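Long-range contacts in ribonucleoside-diphosphate reductase small chain 2 (PDB 1JK0), which helps convert ribonucleotides into the deoxyribonucleotides needed for DNA synthesis, and is required for folding of its partner small chain and assembly with the large subunits: residues B[55-60]-B[217-222]; B[44-49]-B[113-118]; B[154-159]-B[255-260]. All blocks are in the same frame, centred on the assembly; numbering follows the deposited sequence.

Contact 1 (B[55-60]-B[217-222]); sequences SFWTAE and CRDRGA
R218 is the first residue of helix segment 217-222 to meet the loop 55-60. Its chain leaves the backbone nearly straight, then kinks at the third torsion (chi3 50°), and this swings the guanidinium out across to the loop, beside S55 and W57. S55 CB sits over one face of the guanidinium, 4.1 Å from R218 CZ. At the edge of the same group, R218 NH2 comes to 3.5 Å from W57 NE1; both are donors, so this is proximity and not a bond, and the indole and guanidinium planes stand nearly perpendicular. What draws NH2 here is the next residue: R218 NH2 makes a salt bridge to D219 OD1 at 2.6 Å, and R218 NE adds a weak bond to the same oxygen. D219 then joins helix to loop. W57 NE1 donates to D219 OD2 at 2.8 Å in an almost straight bond (173°), running close to the indole plane and using the syn lone pair of the carboxylate. A tryptophan bonded to an aspartate in this way probably corresponds to the Trp-Asp pair on the radical-transfer path of iron-containing small chains in this ferritin-like family. W57 is about 8 Å, side chain to side chain, from Y131, the predicted active-site residue. D219 OD2 has a second hydrogen-bond partner in Y127 OH, on helix 111-138, and the Y127 ring also meets that of W57. S55 OG, 3.8 Å from D219 OD1, bonds instead to V52 O.

Contact 2 (B[44-49]-B[113-118]); sequences EIWAAY and GKSFYG
Y49 lies against S115 and F116 where helix 43-54 runs alongside helix 111-138, a long helix of the ferritin-like bundle. The two short helical segments point nearly the same way, at 26°, and their axes approach to 8.7 Å. With CG anti to the backbone N (chi1 165°), the Y49 ring is carried along the neighbouring helix. Starting at the root, Y49 CB packs on F116 CB at 4.0 Å. CG comes next, close to both S115 CB and F116 N. Beyond it the ring lies flat under the serine: S115 CB stands 3.8 Å from the ring centroid, almost exactly on the ring normal, a CH-pi contact over the centre of one face. Along one side of the ring, CD1 and CE1 pass the backbone of S115, with CE1 3.4 Å from S115 O; at the far end CZ is still within touch of S115 CB. With the ring cut back to an alanine, S115 CB would probably lose the face it rests on, and a gap is likely to open between the helices. S115 OG, meanwhile, is hydrogen-bonded to P111 O, one turn back in its own helix. An apolar side chain of a neighbouring subunit also packs on Y49. The F116 ring brings its edge to the first helix, with A48 O and Y49 N near its plane and A48 CB 4.0 Å from F116 CD2, while F226 of helix 207-232 stacks with it. One turn earlier, I45 reaches the glycine of the second helix, its CD1 lying 3.8 Å from G113 CA.

Contact 3 (B[154-159]-B[255-260]); sequences LPEVKH and KEYYSN
E156 fits between E256, Y257 and N260, its side chain bent at chi2 (39°), which folds the carboxylate back from helix 240-258 while CB and CG stay against Y257. Its CB lies 3.8 Å from Y257 CD2; CB and CG run alongside Y257 CB, and the two side chains head opposite ways. At the far end E156 OE2 is 3.5 Å from N260 OD1; both are acceptors, so nothing bonds them. The exact position of E256 OE2 is doubtful, because it is modelled too close to carbon atoms of E156. As modelled, E256 reaches across with a fully extended chain and sets its carboxylate between E156 and H159, the H159 ring standing at right angles to it.

Behind this layer, Y257 is placed by a hydrogen bond between Y257 OH and K160 NZ, on helix 155-166, and its ring also packs on F189. N260 follows S259, where the chain leaves helical geometry, and N260 N still bonds to Y257 O. The arrangement is a surface junction of two helix ends in the ferritin-like fold: the first turn of helix 155-166 against the last turn of helix 240-258.

How the contacts relate
All three contacts lie in one ferritin-like, all-helical fold. Contacts 1 and 2 are neighbours, their centres about 15 Å apart, and they touch where A222 packs near F116. Both use the stretch around helix 43-54: contact 2 lies on that helix, and contact 1 on the loop that follows it. In sequence their segments alternate, so the N-terminal part is tied first to helix 111-138 and then to helix 207-232. Contact 3 sits on the opposite side of the chain's centre, about 26 Å from contact 1 and about 32 Å from contact 2, between centres. Its helices 155-166 and 240-258 come directly after helices 111-138 and 207-232 in the chain.

Contact 1 (B[55-60]-B[217-222])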
loop_
_atom_site.group_PDB
_atom_site.type_symbol
_atom_site.label_atom_id
_atom_site.label_comp_id
_atom_site.label_asym_id
_atom_site.label_seq_id
_atom_site.Cartn_x
_atom_site.Cartn_y
_atom_site.Cartn_z
ATOM N N SER B 55 8.964 -12.024 8.849
ATOM C CA SER B 55 8.119 -13.206 8.975
ATOM C C SER B 55 7.133 -13.398 7.828
ATOM O O SER B 55 6.323 -14.332 7.853
ATOM C CB SER B 55 7.325 -13.143 10.279
ATOM O OG SER B 55 6.194 -12.270 10.155
ATOM N N PHE B 56 7.182 -12.517 6.835
ATOM C CA PHE B 56 6.281 -12.614 5.696
ATOM C C PHE B 56 6.116 -14.051 5.151
ATOM O O PHE B 56 7.085 -14.700 4.755
ATOM C CB PHE B 56 6.775 -11.686 4.592
ATOM C CG PHE B 56 6.034 -11.827 3.300
ATOM C CD1 PHE B 56 4.721 -11.391 3.185
ATOM C CD2 PHE B 56 6.639 -12.415 2.205
ATOM C CE1 PHE B 56 4.015 -11.538 1.989
ATOM C CE2 PHE B 56 5.948 -12.567 1.010
ATOM C CZ PHE B 56 4.628 -12.129 0.903
ATOM N N TRP B 57 4.881 -14.542 5.143
ATOM C CA TRP B 57 4.583 -15.875 4.632
ATOM C C TRP B 57 3.321 -15.795 3.763
ATOM O O TRP B 57 2.591 -14.792 3.783
ATOM C CB TRP B 57 4.369 -16.864 5.783
ATOM C CG TRP B 57 3.297 -16.459 6.761
ATOM C CD1 TRP B 57 3.390 -15.510 7.744
ATOM C CD2 TRP B 57 1.958 -16.980 6.831
ATOM N NE1 TRP B 57 2.194 -15.412 8.420
ATOM C CE2 TRP B 57 1.301 -16.303 7.882
ATOM C CE3 TRP B 57 1.251 -17.955 6.104
ATOM C CZ2 TRP B 57 -0.032 -16.574 8.230
ATOM C CZ3 TRP B 57 -0.067 -18.223 6.446
ATOM C CH2 TRP B 57 -0.698 -17.535 7.505
ATOM N N THR B 58 3.057 -16.847 3.000
ATOM C CA THR B 58 1.892 -16.847 2.131
ATOM C C THR B 58 1.078 -18.143 2.223
ATOM O O THR B 58 1.498 -19.117 2.858
ATOM C CB THR B 58 2.315 -16.633 0.681
ATOM O OG1 THR B 58 3.194 -17.693 0.278
ATOM C CG2 THR B 58 3.027 -15.278 0.535
ATOM N N ALA B 59 -0.104 -18.145 1.616
ATOM C CA ALA B 59 -0.952 -19.328 1.635
ATOM C C ALA B 59 -0.218 -20.504 0.943
ATOM O O ALA B 59 -0.257 -21.649 1.415
ATOM C CB ALA B 59 -2.280 -19.015 0.938
ATOM N N GLU B 60 0.471 -20.204 -0.157
ATOM C CA GLU B 60 1.213 -21.219 -0.897
ATOM C C GLU B 60 2.209 -21.958 -0.012
ATOM O O GLU B 60 2.465 -23.134 -0.220
ATOM C CB GLU B 60 1.979 -20.599 -2.071
ATOM C CG GLU B 60 1.137 -20.195 -3.277
ATOM C CD GLU B 60 0.264 -18.978 -3.030
ATOM O OE1 GLU B 60 -0.472 -18.591 -3.962
ATOM O OE2 GLU B 60 0.311 -18.405 -1.915
ATOM N N CYS B 217 -1.472 -16.575 14.810
ATOM C CA CYS B 217 -1.418 -16.270 16.221
ATOM C C CYS B 217 -0.162 -15.481 16.503
ATOM O O CYS B 217 -0.185 -14.535 17.280
ATOM C CB CYS B 217 -1.423 -17.558 17.042
ATOM S SG CYS B 217 -1.943 -17.329 18.744
ATOM N N ARG B 218 0.943 -15.859 15.876
ATOM C CA ARG B 218 2.185 -15.126 16.103
ATOM C C ARG B 218 2.069 -13.665 15.615
ATOM O O ARG B 218 2.439 -12.725 16.330
ATOM C CB ARG B 218 3.351 -15.817 15.390
ATOM C CG ARG B 218 4.716 -15.202 15.704
ATOM C CD ARG B 218 5.693 -15.452 14.571
ATOM N NE ARG B 218 5.074 -15.068 13.311
ATOM C CZ ARG B 218 4.935 -15.879 12.272
ATOM N NH1 ARG B 218 5.386 -17.120 12.341
ATOM N NH2 ARG B 218 4.314 -15.454 11.179
ATOM N N ASP B 219 1.539 -13.483 14.404
ATOM C CA ASP B 219 1.379 -12.160 13.820
ATOM C C ASP B 219 0.321 -11.349 14.553
ATOM O O ASP B 219 0.476 -10.133 14.750
ATOM C CB ASP B 219 0.984 -12.269 12.347
ATOM C CG ASP B 219 1.954 -13.112 11.542
ATOM O OD1 ASP B 219 3.088 -13.348 12.031
ATOM O OD2 ASP B 219 1.585 -13.524 10.417
ATOM N N ARG B 220 -0.766 -12.008 14.943
ATOM C CA ARG B 220 -1.833 -11.303 15.643
ATOM C C ARG B 220 -1.266 -10.798 16.963
ATOM O O ARG B 220 -1.608 -9.714 17.432
ATOM C CB ARG B 220 -3.028 -12.239 15.859
ATOM C CG ARG B 220 -3.838 -12.526 14.586
ATOM C CD ARG B 220 -4.572 -11.275 14.131
ATOM N NE ARG B 220 -5.204 -11.393 12.815
ATOM C CZ ARG B 220 -6.128 -12.293 12.482
ATOM N NH1 ARG B 220 -6.633 -12.293 11.256
ATOM N NH2 ARG B 220 -6.540 -13.198 13.358
ATOM N N GLY B 221 -0.374 -11.588 17.544
ATOM C CA GLY B 221 0.240 -11.190 18.788
ATOM C C GLY B 221 1.031 -9.926 18.560
ATOM O O GLY B 221 0.892 -8.961 19.319
ATOM N N ALA B 222 1.861 -9.929 17.512
ATOM C CA ALA B 222 2.678 -8.767 17.167
ATOM C C ALA B 222 1.790 -7.569 16.882
ATOM O O ALA B 222 2.037 -6.483 17.393
ATOM C CB ALA B 222 3.538 -9.056 15.958
#

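Contact 2 (B[44-49]-B[113-118])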
loop_
_atom_site.group_PDB
_atom_site.type_symbol
_atom_site.label_atom_id
_atom_site.label_comp_id
_atom_site.label_asym_id
_atom_site.label_seq_id
_atom_site.Cartn_x
_atom_site.Cartn_y
_atom_site.Cartn_z
ATOM N N GLU B 44 11.912 2.140 17.779
ATOM C CA GLU B 44 11.033 1.118 18.326
ATOM C C GLU B 44 10.002 0.593 17.334
ATOM O O GLU B 44 9.981 -0.608 17.061
ATOM C CB GLU B 44 10.316 1.653 19.575
ATOM C CG GLU B 44 10.506 3.166 19.858
ATOM C CD GLU B 44 9.946 4.104 18.781
ATOM O OE1 GLU B 44 9.179 5.016 19.120
ATOM O OE2 GLU B 44 10.267 3.943 17.600
ATOM N N ILE B 45 9.146 1.463 16.794
ATOM C CA ILE B 45 8.146 0.973 15.846
ATOM C C ILE B 45 8.814 0.423 14.588
ATOM O O ILE B 45 8.302 -0.529 13.996
ATOM C CB ILE B 45 7.074 2.049 15.463
ATOM C CG1 ILE B 45 7.714 3.198 14.718
ATOM C CG2 ILE B 45 6.399 2.600 16.709
ATOM C CD1 ILE B 45 6.763 4.360 14.516
ATOM N N TRP B 46 9.965 0.990 14.206
ATOM C CA TRP B 46 10.699 0.531 13.009
ATOM C C TRP B 46 11.167 -0.913 13.192
ATOM O O TRP B 46 11.017 -1.741 12.288
ATOM C CB TRP B 46 11.914 1.440 12.724
ATOM C CG TRP B 46 12.691 1.198 11.410
ATOM C CD1 TRP B 46 14.047 0.962 11.293
ATOM C CD2 TRP B 46 12.205 1.324 10.063
ATOM N NE1 TRP B 46 14.427 0.950 9.968
ATOM C CE2 TRP B 46 13.319 1.168 9.193
ATOM C CE3 TRP B 46 10.947 1.562 9.504
ATOM C CZ2 TRP B 46 13.200 1.241 7.798
ATOM C CZ3 TRP B 46 10.836 1.637 8.103
ATOM C CH2 TRP B 46 11.956 1.478 7.276
ATOM N N ALA B 47 11.736 -1.209 14.360
ATOM C CA ALA B 47 12.209 -2.557 14.647
ATOM C C ALA B 47 10.989 -3.467 14.681
ATOM O O ALA B 47 11.077 -4.649 14.348
ATOM C CB ALA B 47 12.936 -2.595 15.968
ATOM N N ALA B 48 9.843 -2.917 15.076
ATOM C CA ALA B 48 8.629 -3.726 15.093
ATOM C C ALA B 48 8.259 -4.061 13.647
ATOM O O ALA B 48 7.889 -5.191 13.340
ATOM C CB ALA B 48 7.493 -2.975 15.766
ATOM N N TYR B 49 8.359 -3.071 12.762
ATOM C CA TYR B 49 8.035 -3.283 11.354
ATOM C C TYR B 49 9.002 -4.288 10.720
ATOM O O TYR B 49 8.571 -5.196 10.010
ATOM C CB TYR B 49 8.045 -1.951 10.588
ATOM C CG TYR B 49 8.066 -2.109 9.085
ATOM C CD1 TYR B 49 7.005 -2.713 8.410
ATOM C CD2 TYR B 49 9.182 -1.694 8.338
ATOM C CE1 TYR B 49 7.057 -2.908 7.019
ATOM C CE2 TYR B 49 9.249 -1.879 6.964
ATOM C CZ TYR B 49 8.185 -2.490 6.306
ATOM O OH TYR B 49 8.254 -2.695 4.948
ATOM N N GLY B 113 5.620 4.001 11.436
ATOM C CA GLY B 113 4.312 3.438 11.751
ATOM C C GLY B 113 3.443 3.039 10.567
ATOM O O GLY B 113 2.858 1.950 10.545
ATOM N N LYS B 114 3.337 3.905 9.570
ATOM C CA LYS B 114 2.512 3.575 8.418
ATOM C C LYS B 114 3.054 2.367 7.670
ATOM O O LYS B 114 2.307 1.656 7.011
ATOM C CB LYS B 114 2.408 4.766 7.476
ATOM C CG LYS B 114 1.693 5.942 8.063
ATOM C CD LYS B 114 1.833 7.153 7.154
ATOM C CE LYS B 114 1.440 8.426 7.888
ATOM N NZ LYS B 114 -0.002 8.445 8.259
ATOM N N SER B 115 4.355 2.131 7.753
ATOM C CA SER B 115 4.911 0.966 7.085
ATOM C C SER B 115 4.423 -0.286 7.810
ATOM O O SER B 115 4.030 -1.276 7.177
ATOM C CB SER B 115 6.435 1.017 7.101
ATOM O OG SER B 115 6.876 2.176 6.419
ATOM N N PHE B 116 4.431 -0.239 9.139
ATOM C CA PHE B 116 3.993 -1.392 9.910
ATOM C C PHE B 116 2.528 -1.699 9.591
ATOM O O PHE B 116 2.162 -2.856 9.377
ATOM C CB PHE B 116 4.171 -1.152 11.419
ATOM C CG PHE B 116 3.745 -2.323 12.271
ATOM C CD1 PHE B 116 2.402 -2.657 12.406
ATOM C CD2 PHE B 116 4.693 -3.141 12.866
ATOM C CE1 PHE B 116 2.015 -3.792 13.115
ATOM C CE2 PHE B 116 4.319 -4.276 13.571
ATOM C CZ PHE B 116 2.975 -4.604 13.694
ATOM N N TYR B 117 1.707 -0.652 9.550
ATOM C CA TYR B 117 0.283 -0.796 9.266
ATOM C C TYR B 117 -0.008 -1.308 7.866
ATOM O O TYR B 117 -0.870 -2.175 7.685
ATOM C CB TYR B 117 -0.445 0.537 9.500
ATOM C CG TYR B 117 -0.782 0.759 10.959
ATOM C CD1 TYR B 117 -1.234 -0.308 11.747
ATOM C CD2 TYR B 117 -0.663 2.014 11.549
ATOM C CE1 TYR B 117 -1.552 -0.135 13.073
ATOM C CE2 TYR B 117 -0.990 2.199 12.893
ATOM C CZ TYR B 117 -1.436 1.120 13.650
ATOM O OH TYR B 117 -1.800 1.273 14.978
ATOM N N GLY B 118 0.702 -0.771 6.879
ATOM C CA GLY B 118 0.506 -1.213 5.515
ATOM C C GLY B 118 0.811 -2.698 5.396
ATOM O O GLY B 118 0.227 -3.410 4.562
#

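Contact 3 (B[154-159]-B[255-260])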
loop_
_atom_site.group_PDB
_atom_site.type_symbol
_atom_site.label_atom_id
_atom_site.label_comp_id
_atom_site.label_asym_id
_atom_site.label_seq_id
_atom_site.Cartn_x
_atom_site.Cartn_y
_atom_site.Cartn_z
ATOM N N LEU B 154 -25.507 -12.325 13.435
ATOM C CA LEU B 154 -26.303 -12.926 14.501
ATOM C C LEU B 154 -25.822 -12.351 15.840
ATOM O O LEU B 154 -24.642 -12.062 16.005
ATOM C CB LEU B 154 -26.137 -14.447 14.471
ATOM C CG LEU B 154 -27.419 -15.269 14.659
ATOM C CD1 LEU B 154 -28.480 -14.828 13.653
ATOM C CD2 LEU B 154 -27.103 -16.753 14.494
ATOM N N PRO B 155 -26.731 -12.187 16.815
ATOM C CA PRO B 155 -26.443 -11.645 18.150
ATOM C C PRO B 155 -24.985 -11.426 18.596
ATOM O O PRO B 155 -24.517 -10.286 18.640
ATOM C CB PRO B 155 -27.211 -12.595 19.053
ATOM C CG PRO B 155 -28.507 -12.712 18.284
ATOM C CD PRO B 155 -28.064 -12.821 16.810
ATOM N N GLU B 156 -24.275 -12.498 18.932
ATOM C CA GLU B 156 -22.883 -12.405 19.393
ATOM C C GLU B 156 -21.992 -11.425 18.627
ATOM O O GLU B 156 -21.233 -10.671 19.225
ATOM C CB GLU B 156 -22.249 -13.796 19.383
ATOM C CG GLU B 156 -22.783 -14.735 20.461
ATOM C CD GLU B 156 -24.286 -14.608 20.686
ATOM O OE1 GLU B 156 -24.728 -13.595 21.273
ATOM O OE2 GLU B 156 -25.027 -15.522 20.271
ATOM N N VAL B 157 -22.076 -11.447 17.303
ATOM C CA VAL B 157 -21.278 -10.542 16.493
ATOM C C VAL B 157 -21.757 -9.113 16.712
ATOM O O VAL B 157 -20.954 -8.184 16.732
ATOM C CB VAL B 157 -21.387 -10.864 14.984
ATOM C CG1 VAL B 157 -22.806 -10.637 14.495
ATOM C CG2 VAL B 157 -20.435 -9.984 14.199
ATOM N N LYS B 158 -23.067 -8.942 16.869
ATOM C CA LYS B 158 -23.643 -7.618 17.090
ATOM C C LYS B 158 -23.075 -6.989 18.359
ATOM O O LYS B 158 -22.990 -5.766 18.465
ATOM C CB LYS B 158 -25.169 -7.704 17.197
ATOM C CG LYS B 158 -25.917 -7.570 15.871
ATOM C CD LYS B 158 -27.427 -7.609 16.098
ATOM C CE LYS B 158 -28.210 -7.171 14.866
ATOM N NZ LYS B 158 -27.986 -5.736 14.525
ATOM N N HIS B 159 -22.688 -7.837 19.312
ATOM C CA HIS B 159 -22.108 -7.392 20.580
ATOM C C HIS B 159 -20.648 -6.996 20.360
ATOM O O HIS B 159 -20.115 -6.099 21.025
ATOM C CB HIS B 159 -22.189 -8.517 21.617
ATOM C CG HIS B 159 -23.586 -8.962 21.920
ATOM N ND1 HIS B 159 -24.503 -8.152 22.558
ATOM C CD2 HIS B 159 -24.229 -10.123 21.655
ATOM C CE1 HIS B 159 -25.651 -8.796 22.672
ATOM N NE2 HIS B 159 -25.512 -9.993 22.132
ATOM N N LYS B 255 -15.973 -14.515 25.769
ATOM C CA LYS B 255 -16.455 -15.739 26.404
ATOM C C LYS B 255 -17.780 -16.126 25.766
ATOM O O LYS B 255 -18.037 -17.302 25.489
ATOM C CB LYS B 255 -16.666 -15.504 27.897
ATOM C CG LYS B 255 -15.446 -14.956 28.607
ATOM C CD LYS B 255 -15.790 -14.407 29.990
ATOM C CE LYS B 255 -16.799 -13.262 29.907
ATOM N NZ LYS B 255 -16.976 -12.532 31.199
ATOM N N GLU B 256 -18.608 -15.113 25.531
ATOM C CA GLU B 256 -19.922 -15.290 24.929
ATOM C C GLU B 256 -19.931 -16.295 23.774
ATOM O O GLU B 256 -20.020 -17.504 24.002
ATOM C CB GLU B 256 -20.450 -13.937 24.454
ATOM C CG GLU B 256 -21.828 -13.985 23.856
ATOM C CD GLU B 256 -22.289 -12.623 23.408
ATOM O OE1 GLU B 256 -22.350 -11.716 24.263
ATOM O OE2 GLU B 256 -22.583 -12.457 22.206
ATOM N N TYR B 257 -19.826 -15.803 22.539
ATOM C CA TYR B 257 -19.855 -16.690 21.378
ATOM C C TYR B 257 -18.796 -17.801 21.390
ATOM O O TYR B 257 -18.973 -18.847 20.754
ATOM C CB TYR B 257 -19.791 -15.875 20.065
ATOM C CG TYR B 257 -18.497 -15.138 19.748
ATOM C CD1 TYR B 257 -17.336 -15.831 19.417
ATOM C CD2 TYR B 257 -18.456 -13.741 19.717
ATOM C CE1 TYR B 257 -16.173 -15.157 19.057
ATOM C CE2 TYR B 257 -17.295 -13.059 19.359
ATOM C CZ TYR B 257 -16.157 -13.774 19.030
ATOM O OH TYR B 257 -14.999 -13.121 18.674
ATOM N N TYR B 258 -17.710 -17.582 22.129
ATOM C CA TYR B 258 -16.633 -18.562 22.235
ATOM C C TYR B 258 -17.144 -19.845 22.885
ATOM O O TYR B 258 -16.599 -20.928 22.664
ATOM C CB TYR B 258 -15.471 -17.967 23.042
ATOM C CG TYR B 258 -14.545 -18.990 23.639
ATOM C CD1 TYR B 258 -13.893 -19.925 22.837
ATOM C CD2 TYR B 258 -14.349 -19.049 25.017
ATOM C CE1 TYR B 258 -13.075 -20.898 23.399
ATOM C CE2 TYR B 258 -13.533 -20.016 25.589
ATOM C CZ TYR B 258 -12.899 -20.940 24.778
ATOM O OH TYR B 258 -12.107 -21.916 25.352
ATOM N N SER B 259 -18.201 -19.711 23.681
ATOM C CA SER B 259 -18.811 -20.854 24.356
ATOM C C SER B 259 -20.318 -20.906 24.078
ATOM O O SER B 259 -21.080 -21.495 24.842
ATOM C CB SER B 259 -18.565 -20.775 25.867
ATOM O OG SER B 259 -19.097 -21.907 26.536
ATOM N N ASN B 260 -20.739 -20.278 22.985
ATOM C CA ASN B 260 -22.145 -20.263 22.588
ATOM C C ASN B 260 -22.285 -20.727 21.135
ATOM O O ASN B 260 -23.334 -21.234 20.736
ATOM C CB ASN B 260 -22.741 -18.860 22.759
ATOM C CG ASN B 260 -24.162 -18.758 22.229
ATOM O OD1 ASN B 260 -24.397 -18.881 21.026
ATOM N ND2 ASN B 260 -25.117 -18.533 23.126
#